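Local coordinates for nitrite oxidoreductase subunit A (Kuenenia stuttgartiensis, PDB 7B04), which belongs to the molybdopterin oxidoreductase family as a NarG-like subunit, and holds a molybdenum atom, an iron/sulfur cluster and two copies of the MD1 ligand, at residues 208-213 / 641-646; 580-585 / 1077-1082; 592-597 / 754-759; 777-782 / 801-806. All blocks are in the same frame, centred on the assembly; numbering follows the deposited sequence.

Contact 1. Residues 208-213 / 641-646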
# COMPACT_ATOMS: atom_id res chain seq x y z
N LYS B 208 -14.70 29.30 30.80
CA LYS B 208 -14.17 29.35 32.15
C LYS B 208 -13.77 27.97 32.65
O LYS B 208 -12.84 27.83 33.44
CB LYS B 208 -15.22 29.95 33.09
CG LYS B 208 -14.70 30.71 34.31
CD LYS B 208 -15.53 30.37 35.54
CE LYS B 208 -14.94 30.93 36.82
NZ LYS B 208 -13.62 30.35 37.18
N GLU B 209 -14.47 26.93 32.18
CA GLU B 209 -14.14 25.56 32.56
C GLU B 209 -12.75 25.16 32.06
O GLU B 209 -12.02 24.45 32.76
CB GLU B 209 -15.20 24.60 32.03
CG GLU B 209 -16.58 24.80 32.66
CD GLU B 209 -17.38 25.91 32.00
OE1 GLU B 209 -16.89 26.49 31.01
OE2 GLU B 209 -18.49 26.21 32.48
N MET B 210 -12.38 25.60 30.86
CA MET B 210 -11.05 25.29 30.34
C MET B 210 -9.97 26.08 31.06
O MET B 210 -8.83 25.61 31.17
CB MET B 210 -10.99 25.55 28.84
CG MET B 210 -11.80 24.59 28.00
SD MET B 210 -11.68 24.96 26.25
CE MET B 210 -9.99 24.48 25.91
N VAL B 211 -10.29 27.27 31.56
CA VAL B 211 -9.30 28.07 32.26
C VAL B 211 -9.15 27.59 33.70
O VAL B 211 -8.04 27.60 34.25
CB VAL B 211 -9.69 29.56 32.19
CG1 VAL B 211 -8.67 30.42 32.93
CG2 VAL B 211 -9.80 30.01 30.74
N ASP B 212 -10.25 27.17 34.33
CA ASP B 212 -10.17 26.62 35.67
C ASP B 212 -9.44 25.28 35.71
O ASP B 212 -8.81 24.95 36.72
CB ASP B 212 -11.58 26.47 36.26
CG ASP B 212 -12.25 27.80 36.51
OD1 ASP B 212 -11.53 28.80 36.72
OD2 ASP B 212 -13.49 27.85 36.49
N ARG B 213 -9.50 24.51 34.62
CA ARG B 213 -8.76 23.25 34.58
C ARG B 213 -7.26 23.50 34.67
O ARG B 213 -6.51 22.65 35.17
CB ARG B 213 -9.10 22.47 33.30
CG ARG B 213 -8.70 21.00 33.35
CD ARG B 213 -9.65 20.21 34.22
NE ARG B 213 -9.11 18.92 34.66
CZ ARG B 213 -9.20 17.80 33.95
NH1 ARG B 213 -8.69 16.68 34.43
NH2 ARG B 213 -9.79 17.80 32.77
N HIS B 641 -12.91 14.81 31.62
CA HIS B 641 -12.53 15.00 30.22
C HIS B 641 -12.18 16.45 29.89
O HIS B 641 -11.95 16.76 28.72
CB HIS B 641 -13.67 14.57 29.30
CG HIS B 641 -14.12 13.15 29.48
ND1 HIS B 641 -13.85 12.16 28.56
CD2 HIS B 641 -14.83 12.55 30.47
CE1 HIS B 641 -14.37 11.02 28.97
NE2 HIS B 641 -14.97 11.23 30.13
N MET B 642 -12.11 17.34 30.88
CA MET B 642 -12.06 18.77 30.58
C MET B 642 -10.70 19.14 30.00
O MET B 642 -9.66 18.83 30.60
CB MET B 642 -12.35 19.59 31.83
CG MET B 642 -12.61 21.06 31.56
SD MET B 642 -14.00 21.32 30.43
CE MET B 642 -15.38 20.85 31.46
N PRO B 643 -10.66 19.81 28.85
CA PRO B 643 -9.38 20.26 28.28
C PRO B 643 -8.95 21.63 28.79
O PRO B 643 -9.64 22.26 29.59
CB PRO B 643 -9.67 20.30 26.78
CG PRO B 643 -11.12 20.69 26.72
CD PRO B 643 -11.78 20.03 27.91
N SER B 644 -7.80 22.09 28.31
CA SER B 644 -7.25 23.40 28.62
C SER B 644 -6.83 24.08 27.33
O SER B 644 -6.63 23.41 26.31
CB SER B 644 -6.04 23.27 29.57
OG SER B 644 -4.95 22.62 28.94
N PRO B 645 -6.71 25.40 27.33
CA PRO B 645 -6.29 26.11 26.11
C PRO B 645 -4.93 25.65 25.62
O PRO B 645 -4.02 25.38 26.42
CB PRO B 645 -6.27 27.58 26.54
CG PRO B 645 -7.22 27.65 27.68
CD PRO B 645 -7.07 26.35 28.41
N THR B 646 -4.78 25.56 24.30
CA THR B 646 -3.51 25.22 23.67
C THR B 646 -2.83 26.50 23.22
O THR B 646 -3.37 27.24 22.39
CB THR B 646 -3.69 24.27 22.49
OG1 THR B 646 -4.46 23.13 22.88
CG2 THR B 646 -2.34 23.82 21.95
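Met210 lies obliquely across Pro643, its terminal CE 4.0 Å from Pro643 CG. The same methyl group continues to the backbone beyond, reaching Ser644 C at 3.5 Å. Extended as far as its sulfur and then bent (chi3 71°), the chain of Met210 brings this methyl back over the loop. Its backbone takes part too: the CA-H of Met210 points at Pro643 O in a CA-H...O contact of 3.4 Å, and Pro645 CD approaches Met210 O. Helix 208-213 is thereby laid against the loop 641-646, which leads into strand 648-652, an inner strand of the seven-stranded mixed sheet; Val211, whose CB points away from the loop, packs on helix 195-204. From the loop, Met642 reaches the helix at Glu209. With chi2 at 58° its chain bends toward the helix, so that SD and CE both come within 3.8 Å of Glu209 CB. The carboxylate of Glu209 turns off to a salt bridge with Arg633. Arg213 crosses Met642 with its aliphatic part, CD lying 3.7 Å from Met642 CB; the exact placement of its guanidinium is doubtful. The oxygen of Met642 accepts a hydrogen bond from Arg265 NH1.

Contact 2. Residues 580-585 / 1077-1082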
# COMPACT_ATOMS: atom_id res chain seq x y z
N GLY B 580 5.59 -0.49 35.38
CA GLY B 580 5.33 -0.65 33.96
C GLY B 580 5.61 0.61 33.18
O GLY B 580 6.67 1.23 33.30
N PHE B 581 4.63 1.00 32.36
CA PHE B 581 4.78 2.17 31.50
C PHE B 581 4.94 3.45 32.32
O PHE B 581 5.56 4.41 31.85
CB PHE B 581 3.58 2.27 30.56
CG PHE B 581 3.69 3.36 29.54
CD1 PHE B 581 4.55 3.24 28.46
CD2 PHE B 581 2.92 4.50 29.64
CE1 PHE B 581 4.65 4.24 27.51
CE2 PHE B 581 3.01 5.51 28.70
CZ PHE B 581 3.88 5.37 27.63
N TYR B 582 4.39 3.48 33.54
CA TYR B 582 4.51 4.67 34.38
C TYR B 582 5.96 4.95 34.75
O TYR B 582 6.31 6.10 35.05
CB TYR B 582 3.67 4.52 35.65
CG TYR B 582 2.18 4.49 35.41
CD1 TYR B 582 1.50 5.64 35.00
CD2 TYR B 582 1.44 3.33 35.61
CE1 TYR B 582 0.13 5.62 34.79
CE2 TYR B 582 0.07 3.31 35.40
CZ TYR B 582 -0.58 4.45 34.99
OH TYR B 582 -1.94 4.42 34.79
N GLY B 583 6.81 3.92 34.76
CA GLY B 583 8.20 4.14 35.10
C GLY B 583 8.89 5.12 34.17
O GLY B 583 9.73 5.91 34.59
N TRP B 584 8.55 5.07 32.88
CA TRP B 584 9.16 5.96 31.90
C TRP B 584 8.48 7.33 31.85
O TRP B 584 9.16 8.36 31.80
CB TRP B 584 9.14 5.30 30.52
CG TRP B 584 9.52 6.20 29.39
CD1 TRP B 584 8.74 6.55 28.33
CD2 TRP B 584 10.78 6.85 29.19
NE1 TRP B 584 9.44 7.39 27.48
CE2 TRP B 584 10.69 7.58 28.00
CE3 TRP B 584 11.98 6.89 29.92
CZ2 TRP B 584 11.75 8.34 27.50
CZ3 TRP B 584 13.03 7.65 29.43
CH2 TRP B 584 12.91 8.36 28.23
N VAL B 585 7.15 7.36 31.88
CA VAL B 585 6.41 8.60 31.67
C VAL B 585 5.95 9.27 32.95
O VAL B 585 5.69 10.49 32.95
CB VAL B 585 5.21 8.38 30.73
CG1 VAL B 585 5.67 7.86 29.38
CG2 VAL B 585 4.21 7.42 31.38
N ALA B 1077 -8.18 0.74 33.87
CA ALA B 1077 -7.09 1.58 33.39
C ALA B 1077 -6.22 0.81 32.42
O ALA B 1077 -5.95 -0.38 32.60
CB ALA B 1077 -6.26 2.09 34.57
N LYS B 1078 -5.76 1.49 31.37
CA LYS B 1078 -5.06 0.81 30.28
C LYS B 1078 -3.67 0.32 30.69
O LYS B 1078 -3.21 -0.70 30.17
CB LYS B 1078 -4.98 1.71 29.05
CG LYS B 1078 -4.11 2.95 29.17
CD LYS B 1078 -4.13 3.74 27.87
CE LYS B 1078 -3.15 4.90 27.88
NZ LYS B 1078 -3.56 5.97 28.82
N ILE B 1079 -3.00 1.01 31.61
CA ILE B 1079 -1.59 0.74 31.87
C ILE B 1079 -1.41 -0.15 33.10
O ILE B 1079 -0.44 -0.92 33.17
CB ILE B 1079 -0.82 2.06 32.05
CG1 ILE B 1079 -0.92 2.92 30.79
CG2 ILE B 1079 0.64 1.80 32.37
CD1 ILE B 1079 -0.27 2.29 29.58
N GLY B 1080 -2.34 -0.09 34.04
CA GLY B 1080 -2.23 -0.82 35.29
C GLY B 1080 -3.39 -1.77 35.50
O GLY B 1080 -4.50 -1.54 35.02
N MET B 1081 -3.12 -2.87 36.22
CA MET B 1081 -4.17 -3.79 36.61
C MET B 1081 -5.00 -3.15 37.72
O MET B 1081 -4.95 -3.57 38.88
CB MET B 1081 -3.59 -5.12 37.08
CG MET B 1081 -3.00 -5.98 35.97
SD MET B 1081 -4.22 -6.48 34.75
CE MET B 1081 -5.19 -7.66 35.69
N LYS B 1082 -5.76 -2.11 37.36
CA LYS B 1082 -6.53 -1.33 38.31
C LYS B 1082 -7.76 -0.78 37.61
O LYS B 1082 -7.89 -0.87 36.38
CB LYS B 1082 -5.69 -0.20 38.92
CG LYS B 1082 -5.22 0.81 37.88
CD LYS B 1082 -4.29 1.85 38.49
CE LYS B 1082 -3.81 2.83 37.43
NZ LYS B 1082 -2.87 3.84 38.00
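Ile1079 has chi1 near -60°, which sets CG2 anti to its own backbone N and carries that methyl toward both Phe581 and Tyr582. Tyr582, with chi1 -67° placing its ring beside the backbone N, leans out from the helix so that one ring face receives the methyl: Ile1079 CG2 sits 3.4 Å from Tyr582 CE2. On its other flank the same CG2 meets Phe581 CB at 3.5 Å. The other branch of the isoleucine ends near the phenylalanine ring, CD1 lying 3.9 Å from Phe581 CD2, and Tyr237 meets the Phe581 ring edge-to-face. A polar link follows at the outer end of the tyrosine. Lys1082, extended beyond CG, comes from the opposite direction and gives Tyr582 OH a weak hydrogen bond from NZ, 3.4 Å long. The loop 1077-1082, between the short strands 1075-1076 and 1083-1084, is thus applied to segment 580-585, which carries the short helix 582-585. Backbone hydrogen bonds tie both segments to the chain at 571-573, and Met1081 packs on Tyr407 of the subunit B chain. With one branched aliphatic side chain set between the face of Tyr582 and the CB and ring of Phe581, and a single weak polar bond, apolar contact probably provides most of the cohesion.

Contact 3. Residues 592-597 / 754-759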
# COMPACT_ATOMS: atom_id res chain seq x y z
N PRO B 592 13.95 11.85 40.67
CA PRO B 592 14.36 10.85 39.67
C PRO B 592 15.47 9.96 40.19
O PRO B 592 16.31 10.36 41.00
CB PRO B 592 14.86 11.72 38.51
CG PRO B 592 15.53 12.83 39.22
CD PRO B 592 14.71 13.11 40.47
N ASN B 593 15.47 8.70 39.73
CA ASN B 593 16.51 7.76 40.13
C ASN B 593 17.67 7.83 39.13
O ASN B 593 17.48 7.61 37.92
CB ASN B 593 15.98 6.34 40.23
CG ASN B 593 16.91 5.43 40.97
OD1 ASN B 593 17.95 5.87 41.47
ND2 ASN B 593 16.55 4.17 41.07
N LEU B 594 18.87 8.10 39.64
CA LEU B 594 20.06 8.27 38.82
C LEU B 594 21.02 7.09 38.98
O LEU B 594 22.21 7.20 38.68
CB LEU B 594 20.75 9.58 39.18
CG LEU B 594 20.22 10.78 38.37
CD1 LEU B 594 19.10 11.47 39.13
CD2 LEU B 594 21.34 11.76 38.04
N ASP B 595 20.51 5.95 39.46
CA ASP B 595 21.29 4.73 39.56
C ASP B 595 21.08 3.92 38.29
O ASP B 595 19.92 3.56 38.00
CB ASP B 595 20.85 3.92 40.77
CG ASP B 595 21.77 2.75 41.06
OD1 ASP B 595 23.00 2.91 40.98
OD2 ASP B 595 21.25 1.66 41.38
N PRO B 596 22.13 3.63 37.51
CA PRO B 596 21.92 2.83 36.29
C PRO B 596 21.36 1.45 36.55
O PRO B 596 20.63 0.91 35.71
CB PRO B 596 23.33 2.75 35.68
CG PRO B 596 24.07 3.90 36.30
CD PRO B 596 23.53 4.04 37.68
N TYR B 597 21.66 0.87 37.71
CA TYR B 597 21.30 -0.51 38.06
C TYR B 597 20.03 -0.58 38.89
O TYR B 597 19.89 -1.42 39.79
CB TYR B 597 22.49 -1.15 38.76
CG TYR B 597 23.75 -0.78 38.02
CD1 TYR B 597 23.85 -0.98 36.65
CD2 TYR B 597 24.82 -0.17 38.67
CE1 TYR B 597 24.97 -0.62 35.95
CE2 TYR B 597 25.96 0.20 37.97
CZ TYR B 597 26.02 -0.04 36.61
OH TYR B 597 27.14 0.32 35.89
N PHE B 754 16.74 19.24 35.37
CA PHE B 754 16.30 18.93 34.01
C PHE B 754 17.14 17.83 33.39
O PHE B 754 16.61 16.86 32.83
CB PHE B 754 16.32 20.18 33.13
CG PHE B 754 15.12 21.06 33.30
CD1 PHE B 754 13.92 20.76 32.67
CD2 PHE B 754 15.19 22.19 34.08
CE1 PHE B 754 12.82 21.57 32.82
CE2 PHE B 754 14.09 23.01 34.24
CZ PHE B 754 12.91 22.70 33.61
N GLU B 755 18.47 17.96 33.47
CA GLU B 755 19.35 16.95 32.89
C GLU B 755 19.30 15.64 33.66
O GLU B 755 19.61 14.59 33.09
CB GLU B 755 20.77 17.49 32.80
CG GLU B 755 21.07 18.13 31.45
CD GLU B 755 22.50 18.58 31.29
OE1 GLU B 755 22.99 19.35 32.15
OE2 GLU B 755 23.15 18.16 30.31
N ASP B 756 18.92 15.67 34.94
CA ASP B 756 18.80 14.44 35.72
C ASP B 756 17.68 13.56 35.17
O ASP B 756 17.81 12.33 35.14
CB ASP B 756 18.57 14.76 37.19
CG ASP B 756 19.73 15.53 37.80
OD1 ASP B 756 20.82 15.52 37.20
OD2 ASP B 756 19.54 16.13 38.88
N ASN B 757 16.57 14.17 34.75
CA ASN B 757 15.46 13.40 34.20
C ASN B 757 15.82 12.78 32.85
O ASN B 757 15.14 11.85 32.41
CB ASN B 757 14.22 14.28 34.07
CG ASN B 757 13.36 14.26 35.32
OD1 ASN B 757 12.52 13.37 35.51
ND2 ASN B 757 13.58 15.23 36.20
N TRP B 758 16.84 13.31 32.17
CA TRP B 758 17.31 12.78 30.89
C TRP B 758 18.77 12.35 30.97
O TRP B 758 19.48 12.37 29.97
CB TRP B 758 17.11 13.82 29.79
CG TRP B 758 15.69 14.21 29.62
CD1 TRP B 758 15.06 15.27 30.21
CD2 TRP B 758 14.70 13.54 28.83
NE1 TRP B 758 13.74 15.31 29.83
CE2 TRP B 758 13.49 14.26 28.98
CE3 TRP B 758 14.72 12.41 28.01
CZ2 TRP B 758 12.32 13.88 28.34
CZ3 TRP B 758 13.55 12.04 27.37
CH2 TRP B 758 12.36 12.77 27.54
N LYS B 759 19.23 11.96 32.16
CA LYS B 759 20.65 11.68 32.37
C LYS B 759 21.14 10.55 31.47
O LYS B 759 22.12 10.72 30.73
CB LYS B 759 20.90 11.32 33.84
CG LYS B 759 22.34 10.95 34.16
CD LYS B 759 23.29 12.06 33.74
CE LYS B 759 23.08 13.31 34.57
NZ LYS B 759 24.00 14.41 34.16
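Asp756 presents its CB to two residues of the loop 592-597, and here the fit is closest. Leu594 CD1 rests 3.9 Å from Asp756 CB, and the ring of Pro592 comes in beside it, CG lying 4.1 Å from the same carbon. The backbone turns CB of Asp756 to the loop; chi1 of -62° puts the carboxylate beside the backbone N, where Asp756 OD1 lies 3.9 Å from Leu594 CD2. Farther in, Pro592 CB approaches Asn757 OD1 at 4.1 Å, while the amide nitrogen of that asparagine is engaged by the carbonyl oxygens of Val589 and Arg753. Asp756 and Asn757 lie in the last turn of helix 753-757; right after it Trp758 takes the N-cap position of helix 759-762, so the loop lies along the place where two short helices meet. On the loop itself, Asn593 OD1 accepts from Asp595 N at 3.3 Å, an Asx turn, with the donor well above the carbonyl plane. Arg772 NH2 hydrogen-bonds to the carbonyl oxygens of Asn593 and Asp595, bracketing the turn. The solvent side is looser. Leu594, itself exposed, crosses Lys759 at about a right angle, its CD2 touching Lys759 CG at 4.1 Å. Bent at chi2 and chi3, the lysine chain then leads its ammonium end away from the loop, and no hydrogen bond joins the two segments.

Contact 4. Residues 777-782 / 801-806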
# COMPACT_ATOMS: atom_id res chain seq x y z
N SER B 777 7.03 -4.84 33.96
CA SER B 777 5.89 -5.07 33.09
C SER B 777 5.48 -6.53 33.16
O SER B 777 6.34 -7.42 33.16
CB SER B 777 6.21 -4.69 31.64
OG SER B 777 6.57 -3.32 31.53
N THR B 778 4.17 -6.78 33.22
CA THR B 778 3.68 -8.15 33.32
C THR B 778 4.13 -8.99 32.14
O THR B 778 4.38 -10.19 32.29
CB THR B 778 2.15 -8.17 33.41
OG1 THR B 778 1.59 -7.74 32.17
CG2 THR B 778 1.66 -7.27 34.53
N THR B 779 4.24 -8.37 30.97
CA THR B 779 4.60 -9.08 29.75
C THR B 779 6.10 -9.12 29.50
O THR B 779 6.54 -9.85 28.60
CB THR B 779 3.90 -8.45 28.55
OG1 THR B 779 4.38 -7.11 28.38
CG2 THR B 779 2.40 -8.41 28.77
N MET B 780 6.90 -8.36 30.25
CA MET B 780 8.31 -8.23 29.89
C MET B 780 9.29 -8.27 31.05
O MET B 780 10.50 -8.21 30.80
CB MET B 780 8.52 -6.93 29.10
CG MET B 780 8.14 -7.03 27.64
SD MET B 780 8.01 -5.42 26.83
CE MET B 780 6.32 -4.97 27.24
N LYS B 781 8.85 -8.37 32.31
CA LYS B 781 9.81 -8.55 33.39
C LYS B 781 10.51 -9.89 33.23
O LYS B 781 9.87 -10.92 33.02
CB LYS B 781 9.15 -8.46 34.76
CG LYS B 781 10.19 -8.51 35.89
CD LYS B 781 9.58 -8.58 37.28
CE LYS B 781 10.01 -7.40 38.14
NZ LYS B 781 9.42 -6.14 37.65
N GLY B 782 11.84 -9.87 33.31
CA GLY B 782 12.67 -11.02 33.02
C GLY B 782 13.46 -10.85 31.74
O GLY B 782 14.50 -11.50 31.58
N LEU B 801 6.79 -11.07 24.13
CA LEU B 801 6.25 -10.64 25.41
C LEU B 801 5.32 -11.71 25.98
O LEU B 801 4.75 -12.54 25.25
CB LEU B 801 5.57 -9.28 25.27
CG LEU B 801 4.70 -9.07 24.03
CD1 LEU B 801 3.50 -9.90 24.19
CD2 LEU B 801 4.28 -7.62 23.83
N LEU B 802 5.18 -11.71 27.31
CA LEU B 802 4.52 -12.79 28.05
C LEU B 802 3.06 -12.44 28.38
O LEU B 802 2.80 -11.70 29.34
CB LEU B 802 5.32 -13.10 29.31
CG LEU B 802 6.82 -13.24 29.03
CD1 LEU B 802 7.62 -13.37 30.31
CD2 LEU B 802 7.10 -14.40 28.08
N PHE B 803 2.14 -12.89 27.53
CA PHE B 803 0.71 -13.02 27.84
C PHE B 803 0.48 -14.43 28.40
O PHE B 803 1.42 -15.23 28.53
CB PHE B 803 -0.17 -12.80 26.61
CG PHE B 803 0.00 -11.46 25.97
CD1 PHE B 803 -0.20 -10.29 26.68
CD2 PHE B 803 0.32 -11.38 24.63
CE1 PHE B 803 -0.05 -9.07 26.07
CE2 PHE B 803 0.46 -10.17 24.01
CZ PHE B 803 0.29 -9.01 24.73
N ARG B 804 -0.77 -14.71 28.72
CA ARG B 804 -1.14 -16.06 29.18
C ARG B 804 -1.09 -17.04 28.01
O ARG B 804 -0.77 -18.18 28.26
CB ARG B 804 -2.40 -16.10 30.05
CG ARG B 804 -2.13 -16.82 31.36
CD ARG B 804 -3.21 -16.66 32.40
NE ARG B 804 -3.76 -17.96 32.74
CZ ARG B 804 -3.05 -18.96 33.21
NH1 ARG B 804 -3.66 -20.10 33.48
NH2 ARG B 804 -1.76 -18.82 33.40
N THR B 805 -1.46 -16.63 26.81
CA THR B 805 -1.41 -17.62 25.70
C THR B 805 -0.62 -17.08 24.51
O THR B 805 -0.64 -15.90 24.29
CB THR B 805 -2.80 -17.97 25.21
OG1 THR B 805 -3.32 -16.80 24.59
CG2 THR B 805 -3.71 -18.40 26.33
N TYR B 806 0.04 -17.97 23.79
CA TYR B 806 0.78 -17.56 22.59
C TYR B 806 -0.17 -16.91 21.60
O TYR B 806 0.08 -15.75 21.22
CB TYR B 806 1.53 -18.75 21.98
CG TYR B 806 1.89 -18.59 20.50
CD1 TYR B 806 2.62 -17.50 20.06
CD2 TYR B 806 1.49 -19.53 19.55
CE1 TYR B 806 2.95 -17.34 18.71
CE2 TYR B 806 1.82 -19.38 18.20
CZ TYR B 806 2.55 -18.28 17.79
OH TYR B 806 2.88 -18.12 16.45
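Thr779 and Leu802 are joined by the one hydrogen bond of the contact, from Leu802 N to Thr779 O. It is 2.6 Å long and fairly straight (164° at the hydrogen), and it arrives in the carbonyl plane on a lone pair. A weaker backbone contact runs the other way: the CA-H of Thr779 points at Leu802 O, with CA and O 3.2 Å apart. Within the first segment, Ser777 O accepts from both Met780 N and Lys781 N, which curls the chain into a tight turn.

Apolar contacts flank this backbone pairing. Thr779 and Leu801 lie side by side and point the same way, with Thr779 CB 3.8 Å from Leu801 CB. The threonine methyl, placed beside its backbone N, reaches Phe803 CE1 at 3.7 Å. Met780 CG meets Leu801 CB at 4.2 Å, and both residues also rest on Ile717 of strand 716-720. Leu802 CG lies 3.4 Å from Thr779 O, bringing hydrocarbon beside the bonded atom.

Polar side chains find their partners elsewhere: Thr779 OG1 hydrogen-bonds to Asn570 O, and Lys781 NZ to Ser577 O. On the subunit B chain, Arg402 donates to Phe803 O, and His406 packs on Leu802. Together these features describe a buried junction of two irregular loops at a subunit interface, with a tight turn in 777-782 and, in 801-806, a loop that also binds subunit B.

Contact 2 occupies a middle place: it touches contact 4, where Gly580 CA lies 3.8 Å from Ser777 OG, and contact 3, where Trp584 CH2 meets Trp758 CZ3 at 3.8 Å. Their centres are about 14 Å and 20 Å from its own. Along the chain, contacts 3 and 4 follow one another between the two segments of contact 2, within its span of almost 500 residues. Contact 1 stands apart, its nearest atoms about 12 Å from contact 2, beside the seven-stranded sheet; its segments alternate with those of contacts 2 and 3, and it closes before contact 4 opens. Distant parts of the chain are thus interlaced, and contacts 2 and 4 both border subunit B.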